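PDB 3NTV: MW1564 protein from Staphylococcus aureus, which probably transfers a methyl group from S-adenosyl-L-methionine to a hydroxyl of an acceptor substrate, as caffeoyl-CoA O-methyltransferases do. Local coordinates for residues N50-V55 with E105-Y110; D61-L66 with Y143-I148; N130-F135 with S155-E160; W207-P212 with T216-I221. All blocks are in the same frame, centred on the assembly; numbering follows the deposited sequence.

Contact 1. Residues N50-V55 with E105-Y110; sequences NEVPIV and ETMIQY. With SO4 (sulfate ion), chain C.
Val52 carries this contact from the loop side, sending one methyl to each of two side chains on helix 105-117. Its CG1, anti to the backbone N, lies 4.2 Å from the selenium SE of the selenomethionine Met107. Its CG2 comes obliquely to the Tyr110 ring, 4.2 Å from CE2. Met107 is bent at both of its first torsions (chi1 -59°, chi2 -52°), and this fold turns the selenium to the valine although the CB does not point straight at the loop. Around Val52 the packing is completed by Ala81 and Ile82, and Tyr110 is braced by an edge-to-face stack with Phe46 of helix 43-49. Away from this buried valine the joint is loose. The nearest CA atoms, those of Val52 and Met107, stand 8.9 Å apart, only 131 Å² is buried, and Glu51, Pro53, Thr106 and Gln109 lie at the solvent side. Farther along the loop the chemistry changes. Val55 N gives a nearly straight hydrogen bond (167°) to O4 of a sulfate ion, 3.1 Å away, while Ile54 CB approaches the same O4 at 3.4 Å. Ala81 N, Ile82 N, Tyr84 N and Ser85 OG also bond the ion. Apart from Val55 N, the donors come from the turn after strand 74-78 and the start of helix 84-90, where class I methyltransferases usually bind their cofactor. Apolar contact alone joins loop and helix, whereas backbone N-H groups and the Ser85 hydroxyl hold the anion, probably taken from the crystallisation liquor, in a way consistent with a site that accepts the carboxylate of S-adenosylmethionine.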
# COMPACT_ATOMS: atom_id res chain seq x y z
N ASN A 50 -11.95 20.84 15.09
CA ASN A 50 -11.84 22.14 14.41
C ASN A 50 -12.06 22.17 12.89
O ASN A 50 -11.71 23.18 12.26
CB ASN A 50 -10.54 22.85 14.81
CG ASN A 50 -10.41 23.06 16.30
OD1 ASN A 50 -9.79 22.27 17.02
ND2 ASN A 50 -11.04 24.12 16.81
N GLU A 51 -12.66 21.11 12.31
CA GLU A 51 -12.94 20.98 10.86
C GLU A 51 -11.65 21.17 10.05
O GLU A 51 -11.62 21.88 9.04
CB GLU A 51 -14.04 21.97 10.39
CG GLU A 51 -15.37 21.85 11.12
CD GLU A 51 -16.15 23.15 11.19
OE1 GLU A 51 -16.67 23.59 10.14
OE2 GLU A 51 -16.24 23.72 12.30
N VAL A 52 -10.56 20.58 10.55
CA VAL A 52 -9.26 20.66 9.92
C VAL A 52 -9.02 19.30 9.26
O VAL A 52 -9.06 18.28 9.94
CB VAL A 52 -8.12 21.05 10.91
CG1 VAL A 52 -6.81 21.19 10.17
CG2 VAL A 52 -8.45 22.34 11.65
N PRO A 53 -8.82 19.25 7.93
CA PRO A 53 -8.59 17.93 7.31
C PRO A 53 -7.17 17.44 7.58
O PRO A 53 -6.23 18.20 7.37
CB PRO A 53 -8.81 18.21 5.82
CG PRO A 53 -8.44 19.64 5.64
CD PRO A 53 -8.73 20.35 6.94
N ILE A 54 -7.00 16.23 8.10
CA ILE A 54 -5.66 15.65 8.26
C ILE A 54 -5.63 14.35 7.48
O ILE A 54 -6.68 13.76 7.25
CB ILE A 54 -4.99 15.55 9.67
CG1 ILE A 54 -5.73 14.59 10.62
CG2 ILE A 54 -4.71 16.95 10.27
CD1 ILE A 54 -4.87 14.01 11.73
N VAL A 55 -4.43 13.91 7.07
CA VAL A 55 -4.25 12.65 6.34
C VAL A 55 -4.85 11.49 7.17
O VAL A 55 -4.68 11.48 8.39
CB VAL A 55 -2.73 12.44 6.04
CG1 VAL A 55 -2.48 11.11 5.32
CG2 VAL A 55 -2.17 13.61 5.23
N GLU A 105 -2.83 31.13 5.45
CA GLU A 105 -2.28 31.77 6.64
C GLU A 105 -2.65 31.07 7.95
O GLU A 105 -1.79 30.96 8.82
CB GLU A 105 -2.69 33.26 6.70
CG GLU A 105 -1.94 34.12 5.70
N THR A 106 -3.90 30.58 8.09
CA THR A 106 -4.33 29.87 9.32
C THR A 106 -3.57 28.54 9.45
O THR A 106 -3.06 28.24 10.53
CB THR A 106 -5.86 29.69 9.37
OG1 THR A 106 -6.49 30.96 9.27
CG2 THR A 106 -6.33 28.99 10.65
N MSE A 107 -3.49 27.78 8.35
CA MSE A 107 -2.77 26.49 8.28
C MSE A 107 -1.27 26.71 8.54
O MSE A 107 -0.69 25.96 9.32
CB MSE A 107 -3.01 25.81 6.92
CG MSE A 107 -4.49 25.52 6.65
SE MSE A 107 -5.39 24.57 8.10
CE MSE A 107 -7.25 25.05 7.68
N ILE A 108 -0.67 27.77 7.93
CA ILE A 108 0.75 28.12 8.17
C ILE A 108 1.00 28.32 9.67
O ILE A 108 1.93 27.72 10.21
CB ILE A 108 1.21 29.35 7.34
CG1 ILE A 108 1.31 29.01 5.83
CG2 ILE A 108 2.54 29.92 7.86
CD1 ILE A 108 1.17 30.26 4.90
N GLN A 109 0.15 29.13 10.35
CA GLN A 109 0.25 29.43 11.77
C GLN A 109 0.17 28.17 12.64
O GLN A 109 1.03 27.99 13.52
CB GLN A 109 -0.81 30.47 12.20
CG GLN A 109 -0.48 31.90 11.79
CD GLN A 109 -1.41 32.92 12.42
OE1 GLN A 109 -2.64 32.77 12.44
NE2 GLN A 109 -0.83 33.99 12.94
N TYR A 110 -0.81 27.28 12.38
CA TYR A 110 -1.01 26.00 13.08
C TYR A 110 0.24 25.13 12.90
O TYR A 110 0.76 24.57 13.87
CB TYR A 110 -2.20 25.22 12.49
CG TYR A 110 -3.59 25.73 12.80
CD1 TYR A 110 -3.83 26.57 13.88
CD2 TYR A 110 -4.69 25.29 12.06
CE1 TYR A 110 -5.12 27.01 14.19
CE2 TYR A 110 -5.99 25.69 12.38
CZ TYR A 110 -6.20 26.55 13.45
OH TYR A 110 -7.48 26.96 13.74
S SO4 C . -1.62 17.32 7.55
O1 SO4 C . -0.19 17.11 7.21
O2 SO4 C . -1.68 18.19 8.72
O3 SO4 C . -2.30 17.98 6.40
O4 SO4 C . -2.24 15.99 7.73

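Contact 2. Residues D61-L66 with Y143-I148; sequences DLIKQL and YDMIFI
Helix 61-66 runs almost antiparallel to strand 145-148, with 166° between their directions and 11.7 Å between the axes, and it sets Ile63 against Met145 and Phe147, and Leu66 against Met145. No hydrogen bond passes between the two elements. Ile63 divides its branches: CG2 rests 3.9 Å from the selenium SE of the selenomethionine Met145, while CD1 reaches on to the Phe147 ring, 3.7 Å from CZ, crossing that side chain at about a right angle and meeting the ring obliquely. The Met145 chain leaves the strand with CG anti to the backbone N (chi1 173°) and turns only at chi3 (-83°), which swings its CE to the helix, 4.2 Å from Leu66 CB. This is helix-on-sheet packing in a Rossmann-type methyltransferase fold. The strand lies inside the mixed sheet between strands 74-78 and 170-175, and its alternating residues serve both faces: Met145 and Phe147 meet helix 57-70, whereas Ile148 packs on the helix of Phe159. All four touching residues are buried. Ile173 of the neighbouring strand touches Ile63, Leu66 and Phe147, extending the apolar layer to the next strand, and at the start of strand 143-149 Asp144 OD2 accepts from Lys73 N and Asn74 N, holding the corner of the chain to the beginning of strand 74-78. Beyond the helix lies the second subunit, where Leu66 packs on Met69 and Leu62 on Asn217 of that other chain.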
# COMPACT_ATOMS: atom_id res chain seq x y z
N ASP A 61 0.12 5.56 7.67
CA ASP A 61 0.98 4.45 8.06
C ASP A 61 1.56 3.65 6.89
O ASP A 61 2.70 3.19 6.96
CB ASP A 61 0.31 3.60 9.13
CG ASP A 61 0.23 4.31 10.48
OD1 ASP A 61 0.94 5.34 10.67
OD2 ASP A 61 -0.50 3.82 11.35
N LEU A 62 0.83 3.60 5.78
CA LEU A 62 1.37 3.01 4.56
C LEU A 62 2.52 3.88 4.02
O LEU A 62 3.57 3.34 3.65
CB LEU A 62 0.28 2.87 3.47
CG LEU A 62 0.80 2.45 2.07
CD1 LEU A 62 1.50 1.07 2.10
CD2 LEU A 62 -0.38 2.35 1.10
N ILE A 63 2.32 5.21 3.98
CA ILE A 63 3.36 6.13 3.45
C ILE A 63 4.63 6.04 4.31
O ILE A 63 5.73 6.01 3.77
CB ILE A 63 2.83 7.57 3.33
CG1 ILE A 63 1.66 7.66 2.30
CG2 ILE A 63 3.98 8.50 2.87
CD1 ILE A 63 0.87 8.99 2.42
N LYS A 64 4.47 5.94 5.65
CA LYS A 64 5.60 5.79 6.56
C LYS A 64 6.36 4.50 6.20
O LYS A 64 7.58 4.49 6.21
CB LYS A 64 5.11 5.76 8.01
CG LYS A 64 4.56 7.13 8.44
CD LYS A 64 4.16 7.17 9.91
CE LYS A 64 5.32 7.21 10.88
NZ LYS A 64 4.80 7.34 12.27
N GLN A 65 5.63 3.40 5.86
CA GLN A 65 6.25 2.15 5.47
C GLN A 65 7.03 2.31 4.15
O GLN A 65 8.11 1.77 4.00
CB GLN A 65 5.17 1.04 5.36
CG GLN A 65 5.72 -0.37 5.40
CD GLN A 65 5.86 -0.93 6.81
OE1 GLN A 65 5.28 -1.97 7.13
NE2 GLN A 65 6.64 -0.30 7.66
N LEU A 66 6.47 3.10 3.20
CA LEU A 66 7.13 3.35 1.91
C LEU A 66 8.42 4.14 2.14
O LEU A 66 9.43 3.86 1.50
CB LEU A 66 6.19 4.12 0.97
CG LEU A 66 4.88 3.40 0.58
CD1 LEU A 66 4.00 4.28 -0.29
CD2 LEU A 66 5.17 2.13 -0.12
N TYR A 143 14.55 15.56 -4.33
CA TYR A 143 13.61 14.86 -3.44
C TYR A 143 13.48 13.38 -3.77
O TYR A 143 13.69 12.96 -4.92
CB TYR A 143 12.22 15.54 -3.47
CG TYR A 143 12.29 16.96 -2.96
CD1 TYR A 143 12.24 17.24 -1.59
CD2 TYR A 143 12.44 18.03 -3.84
CE1 TYR A 143 12.42 18.54 -1.11
CE2 TYR A 143 12.59 19.34 -3.38
CZ TYR A 143 12.59 19.59 -2.01
OH TYR A 143 12.72 20.88 -1.56
N ASP A 144 13.20 12.57 -2.73
CA ASP A 144 12.99 11.13 -2.85
C ASP A 144 11.50 10.80 -2.94
O ASP A 144 11.15 9.72 -3.41
CB ASP A 144 13.57 10.42 -1.64
CG ASP A 144 15.05 10.71 -1.45
OD1 ASP A 144 15.78 10.75 -2.47
OD2 ASP A 144 15.45 10.96 -0.30
N MSE A 145 10.63 11.74 -2.52
CA MSE A 145 9.17 11.57 -2.52
C MSE A 145 8.51 12.95 -2.61
O MSE A 145 8.97 13.92 -2.00
CB MSE A 145 8.73 10.86 -1.19
CG MSE A 145 7.22 10.77 -1.00
SE MSE A 145 6.83 10.04 0.77
CE MSE A 145 7.01 8.16 0.34
N ILE A 146 7.42 13.01 -3.39
CA ILE A 146 6.56 14.17 -3.52
C ILE A 146 5.17 13.70 -3.04
O ILE A 146 4.69 12.64 -3.48
CB ILE A 146 6.54 14.77 -4.95
CG1 ILE A 146 7.96 15.31 -5.32
CG2 ILE A 146 5.49 15.90 -5.04
CD1 ILE A 146 8.15 15.81 -6.76
N PHE A 147 4.53 14.49 -2.18
CA PHE A 147 3.20 14.14 -1.65
C PHE A 147 2.19 15.20 -2.05
O PHE A 147 2.34 16.37 -1.70
CB PHE A 147 3.28 13.96 -0.13
CG PHE A 147 2.04 13.49 0.60
CD1 PHE A 147 1.15 12.61 -0.01
CD2 PHE A 147 1.83 13.82 1.93
CE1 PHE A 147 0.03 12.13 0.68
CE2 PHE A 147 0.72 13.32 2.63
CZ PHE A 147 -0.17 12.47 1.99
N ILE A 148 1.21 14.82 -2.88
CA ILE A 148 0.19 15.74 -3.43
C ILE A 148 -1.23 15.24 -3.13
O ILE A 148 -1.44 14.04 -2.96
CB ILE A 148 0.42 15.81 -4.98
CG1 ILE A 148 1.75 16.47 -5.33
CG2 ILE A 148 -0.72 16.53 -5.73
CD1 ILE A 148 2.19 16.09 -6.85

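Contact 3. Residues N130-F135 with S155-E160; sequences NALEQF and SKKFFE
Asn130 O, one residue ahead of the Ala131 that meets Phe158, is gripped twice: Gln134 NE2 at 3.0 Å and Glu133 N, also at 3.0 Å, reach it from opposite faces of its plane. The same asparagine closes an Asx turn, its OD1 accepting from Leu132 N at 2.9 Å in the carbonyl plane with a nearly straight N-H (165°). These bonds fix the bend that follows strand 124-128 of the Rossmann-type sheet, and Gln134 OE1 is engaged by Asn137. The bend thus presents Ala131 and Leu132 to helix 155-162. Ala131 CB sits over one face of the Phe158 ring in a CH-pi contact, 3.9 Å from the centroid and 20° off the normal. Ile78 of strand 74-78 touches both residues, which places the pair against the sheet, while Ala131 O is hydrogen-bonded to Tyr162 OH farther along the helix. Leu132 and Lys157 form the more open margin. Lys157 keeps its aliphatic chain extended, and the leucine crosses Phe158 at about a right angle. Leu132 CD2 is shared between the two, 3.8 Å from Lys157 CD and 3.8 Å from Phe158 CE1.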
# COMPACT_ATOMS: atom_id res chain seq x y z
N ASN A 130 1.57 30.36 -2.70
CA ASN A 130 0.85 29.56 -3.67
C ASN A 130 1.82 28.59 -4.38
O ASN A 130 2.87 29.01 -4.86
CB ASN A 130 0.20 30.51 -4.67
CG ASN A 130 -0.75 29.81 -5.56
OD1 ASN A 130 -0.37 28.95 -6.36
ND2 ASN A 130 -2.00 30.14 -5.42
N ALA A 131 1.46 27.29 -4.41
CA ALA A 131 2.32 26.27 -4.99
C ALA A 131 2.59 26.41 -6.48
O ALA A 131 3.52 25.79 -6.99
CB ALA A 131 1.82 24.87 -4.65
N LEU A 132 1.85 27.28 -7.19
CA LEU A 132 2.19 27.51 -8.58
C LEU A 132 3.53 28.24 -8.72
O LEU A 132 4.18 28.12 -9.76
CB LEU A 132 1.09 28.35 -9.25
CG LEU A 132 -0.21 27.60 -9.60
CD1 LEU A 132 -1.29 28.57 -10.09
CD2 LEU A 132 0.04 26.54 -10.66
N GLU A 133 3.95 28.98 -7.68
CA GLU A 133 5.14 29.85 -7.77
C GLU A 133 6.30 29.54 -6.85
O GLU A 133 7.17 30.41 -6.66
CB GLU A 133 4.73 31.30 -7.52
CG GLU A 133 3.52 31.76 -8.31
CD GLU A 133 3.15 33.21 -8.07
OE1 GLU A 133 3.09 33.65 -6.90
OE2 GLU A 133 2.90 33.91 -9.08
N GLN A 134 6.35 28.33 -6.25
CA GLN A 134 7.41 28.04 -5.30
C GLN A 134 8.61 27.25 -5.79
O GLN A 134 9.48 26.93 -4.98
CB GLN A 134 6.85 27.40 -4.01
CG GLN A 134 5.71 28.17 -3.34
CD GLN A 134 6.00 29.63 -3.11
OE1 GLN A 134 7.11 30.01 -2.70
NE2 GLN A 134 5.01 30.48 -3.39
N PHE A 135 8.66 26.91 -7.09
CA PHE A 135 9.78 26.11 -7.64
C PHE A 135 11.17 26.60 -7.21
O PHE A 135 12.01 25.79 -6.78
CB PHE A 135 9.70 26.01 -9.17
CG PHE A 135 10.75 25.12 -9.79
CD1 PHE A 135 10.55 23.74 -9.89
CD2 PHE A 135 11.94 25.65 -10.26
CE1 PHE A 135 11.52 22.92 -10.46
CE2 PHE A 135 12.93 24.81 -10.80
CZ PHE A 135 12.71 23.46 -10.90
N SER A 155 -3.63 20.49 -9.28
CA SER A 155 -2.84 19.28 -9.00
C SER A 155 -1.98 18.77 -10.15
O SER A 155 -0.84 18.40 -9.91
CB SER A 155 -3.72 18.19 -8.41
OG SER A 155 -4.80 17.89 -9.30
N LYS A 156 -2.50 18.77 -11.41
CA LYS A 156 -1.71 18.31 -12.56
C LYS A 156 -0.52 19.26 -12.75
O LYS A 156 0.59 18.80 -13.00
CB LYS A 156 -2.53 18.29 -13.87
CG LYS A 156 -3.62 17.23 -13.95
CD LYS A 156 -4.05 17.00 -15.41
CE LYS A 156 -5.02 18.02 -15.95
NZ LYS A 156 -5.45 17.68 -17.34
N LYS A 157 -0.77 20.58 -12.64
CA LYS A 157 0.31 21.55 -12.81
C LYS A 157 1.37 21.34 -11.74
O LYS A 157 2.54 21.39 -12.06
CB LYS A 157 -0.23 22.99 -12.73
CG LYS A 157 -0.95 23.46 -13.98
CD LYS A 157 -1.36 24.92 -13.84
CE LYS A 157 -1.94 25.50 -15.10
NZ LYS A 157 -1.97 26.99 -15.06
N PHE A 158 0.98 21.05 -10.49
CA PHE A 158 1.95 20.81 -9.42
C PHE A 158 2.80 19.61 -9.74
O PHE A 158 4.01 19.68 -9.58
CB PHE A 158 1.27 20.67 -8.04
CG PHE A 158 0.42 21.84 -7.59
CD1 PHE A 158 0.65 23.13 -8.07
CD2 PHE A 158 -0.60 21.65 -6.67
CE1 PHE A 158 -0.15 24.19 -7.65
CE2 PHE A 158 -1.39 22.72 -6.25
CZ PHE A 158 -1.15 23.99 -6.73
N PHE A 159 2.20 18.52 -10.27
CA PHE A 159 2.98 17.36 -10.68
C PHE A 159 4.01 17.75 -11.74
O PHE A 159 5.17 17.40 -11.61
CB PHE A 159 2.05 16.25 -11.19
CG PHE A 159 2.67 14.92 -11.48
CD1 PHE A 159 2.41 13.81 -10.67
CD2 PHE A 159 3.48 14.73 -12.61
CE1 PHE A 159 2.97 12.56 -10.96
CE2 PHE A 159 4.03 13.48 -12.90
CZ PHE A 159 3.77 12.40 -12.08
N GLU A 160 3.59 18.52 -12.78
CA GLU A 160 4.53 18.92 -13.85
C GLU A 160 5.65 19.85 -13.34
O GLU A 160 6.80 19.70 -13.73
CB GLU A 160 3.78 19.60 -15.01
CG GLU A 160 2.80 18.70 -15.73
CD GLU A 160 1.93 19.40 -16.76
OE1 GLU A 160 1.42 20.51 -16.47
OE2 GLU A 160 1.70 18.81 -17.84

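Contact 4. Residues W207-P212 with T216-I221; sequences WLIKQP and TNFLNI
In Ile209 a chi1 of 64° tucks CG1 between the backbone N and the carbonyl carbon and leaves CG2 to face Phe218, whose own chi1 of -62° lays its ring beside that methyl. CG2 arrives at the ring edge, near its plane, 3.4 Å from CE2; this is a tight approach, with the two side chains at about a right angle. Leu208, one residue earlier on the helix, sends CD2 to Thr216 CG2 at 3.8 Å and, more loosely, to Phe218 CZ at 4.3 Å. A water bridges Leu208 O and Thr216 OG1: it lies 2.8 Å from the carbonyl oxygen, to which it probably donates, and 2.7 Å from the hydroxyl, a bond whose direction is not settled. Leu208 O also accepts from Gln211 N as the helix ends, and Thr216 OG1 has a further partner in Ser228 OG of the adjacent strand. The chain here leaves helix 192-209, passes through a short connection and enters strand 214-219, the outermost strand within the subunit, antiparallel to 225-230. Phe218 N donates to His33 NE2 of the second subunit, and Leu29 of that subunit packs on the Phe218 side chain. Apolar packing therefore sets the ring against the helix end, while water links the Leu208 carbonyl to the Thr216 hydroxyl, which Ser228 OG also holds.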
# COMPACT_ATOMS: atom_id res chain seq x y z
N TRP A 207 -4.84 11.36 -16.64
CA TRP A 207 -3.63 11.98 -17.13
C TRP A 207 -2.40 11.27 -16.51
O TRP A 207 -1.42 11.00 -17.21
CB TRP A 207 -3.66 13.47 -16.77
CG TRP A 207 -2.39 14.20 -17.05
CD1 TRP A 207 -2.03 14.80 -18.21
CD2 TRP A 207 -1.34 14.46 -16.11
NE1 TRP A 207 -0.80 15.41 -18.07
CE2 TRP A 207 -0.37 15.24 -16.77
CE3 TRP A 207 -1.15 14.14 -14.75
CZ2 TRP A 207 0.80 15.68 -16.14
CZ3 TRP A 207 0.00 14.59 -14.12
CH2 TRP A 207 0.97 15.33 -14.82
N LEU A 208 -2.48 10.94 -15.22
CA LEU A 208 -1.38 10.28 -14.51
C LEU A 208 -1.01 8.92 -15.10
O LEU A 208 0.17 8.67 -15.34
CB LEU A 208 -1.71 10.16 -13.02
CG LEU A 208 -0.69 9.44 -12.12
CD1 LEU A 208 0.63 10.18 -12.12
CD2 LEU A 208 -1.24 9.33 -10.72
N ILE A 209 -2.02 8.06 -15.33
CA ILE A 209 -1.78 6.73 -15.90
C ILE A 209 -1.14 6.78 -17.29
O ILE A 209 -0.53 5.78 -17.69
CB ILE A 209 -3.04 5.83 -15.88
CG1 ILE A 209 -4.17 6.37 -16.76
CG2 ILE A 209 -3.49 5.57 -14.47
CD1 ILE A 209 -5.33 5.39 -17.06
N LYS A 210 -1.28 7.91 -18.00
CA LYS A 210 -0.74 8.11 -19.34
C LYS A 210 0.67 8.72 -19.38
O LYS A 210 1.20 8.93 -20.47
CB LYS A 210 -1.73 8.89 -20.25
CG LYS A 210 -3.10 8.23 -20.43
CD LYS A 210 -3.05 6.82 -21.06
CE LYS A 210 -4.42 6.26 -21.34
NZ LYS A 210 -4.70 5.05 -20.52
N GLN A 211 1.29 8.98 -18.21
CA GLN A 211 2.65 9.53 -18.15
C GLN A 211 3.63 8.37 -18.39
O GLN A 211 3.66 7.44 -17.57
CB GLN A 211 2.92 10.25 -16.81
CG GLN A 211 1.98 11.43 -16.47
CD GLN A 211 1.99 12.53 -17.50
OE1 GLN A 211 1.06 12.68 -18.30
NE2 GLN A 211 3.05 13.32 -17.51
N PRO A 212 4.40 8.32 -19.51
CA PRO A 212 5.27 7.15 -19.75
C PRO A 212 6.47 6.99 -18.82
O PRO A 212 7.01 5.89 -18.71
CB PRO A 212 5.68 7.29 -21.22
CG PRO A 212 5.59 8.75 -21.49
CD PRO A 212 4.48 9.29 -20.63
N THR A 216 2.36 3.51 -12.08
CA THR A 216 1.36 3.86 -11.05
C THR A 216 0.40 2.76 -10.66
O THR A 216 -0.08 2.00 -11.50
CB THR A 216 0.55 5.11 -11.51
OG1 THR A 216 1.46 6.19 -11.73
CG2 THR A 216 -0.54 5.55 -10.53
N ASN A 217 0.05 2.71 -9.36
CA ASN A 217 -1.01 1.84 -8.89
C ASN A 217 -1.93 2.63 -7.98
O ASN A 217 -1.48 3.56 -7.31
CB ASN A 217 -0.50 0.57 -8.21
CG ASN A 217 0.04 0.83 -6.84
OD1 ASN A 217 1.04 1.54 -6.71
ND2 ASN A 217 -0.65 0.36 -5.81
N PHE A 218 -3.20 2.25 -7.96
CA PHE A 218 -4.23 2.90 -7.15
C PHE A 218 -4.77 1.98 -6.09
O PHE A 218 -4.93 0.77 -6.32
CB PHE A 218 -5.40 3.41 -8.02
CG PHE A 218 -5.01 4.45 -9.03
CD1 PHE A 218 -5.22 5.81 -8.78
CD2 PHE A 218 -4.44 4.09 -10.25
CE1 PHE A 218 -4.93 6.77 -9.75
CE2 PHE A 218 -4.09 5.06 -11.19
CZ PHE A 218 -4.34 6.39 -10.94
N LEU A 219 -5.15 2.56 -4.95
CA LEU A 219 -5.68 1.81 -3.81
C LEU A 219 -6.96 2.43 -3.32
O LEU A 219 -7.01 3.66 -3.16
CB LEU A 219 -4.68 1.85 -2.63
CG LEU A 219 -3.29 1.25 -2.84
CD1 LEU A 219 -2.45 1.43 -1.59
CD2 LEU A 219 -3.38 -0.24 -3.16
N ASN A 220 -7.99 1.61 -3.02
CA ASN A 220 -9.23 2.16 -2.45
C ASN A 220 -9.20 2.01 -0.93
O ASN A 220 -9.87 1.15 -0.33
CB ASN A 220 -10.51 1.59 -3.07
CG ASN A 220 -10.62 0.10 -2.96
OD1 ASN A 220 -9.63 -0.63 -3.00
ND2 ASN A 220 -11.84 -0.38 -2.75
N ILE A 221 -8.33 2.80 -0.33
CA ILE A 221 -8.18 2.91 1.11
C ILE A 221 -8.48 4.36 1.41
O ILE A 221 -8.04 5.24 0.66
CB ILE A 221 -6.78 2.51 1.66
CG1 ILE A 221 -5.60 3.26 1.00
CG2 ILE A 221 -6.62 1.00 1.66
CD1 ILE A 221 -4.35 3.41 1.93
O HOH W 1 1.72 6.58 -14.35

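In the fold
Contacts 1 and 2 meet where Val55 CG2 packs on Phe147 CE2 at 3.9 Å, so the sulfate-binding loop of contact 1, the probable cofactor site, borders the central strand of contact 2. That strand also serves contact 3, through Ile148 CD1 against Phe159 CA at 4.1 Å; the two helices concerned thus lie on the two faces of one sheet. Phe159 continues to contact 4, its CD2 3.4 Å from Trp207 CH2. Contact 4 reaches contact 2 through Leu62 CD2 and Leu219 CD1, 3.5 Å apart, and both of these contacts touch the second subunit. Contacts 1 and 4, with centres about 28 Å apart, lie on opposite sides of the chain's centre.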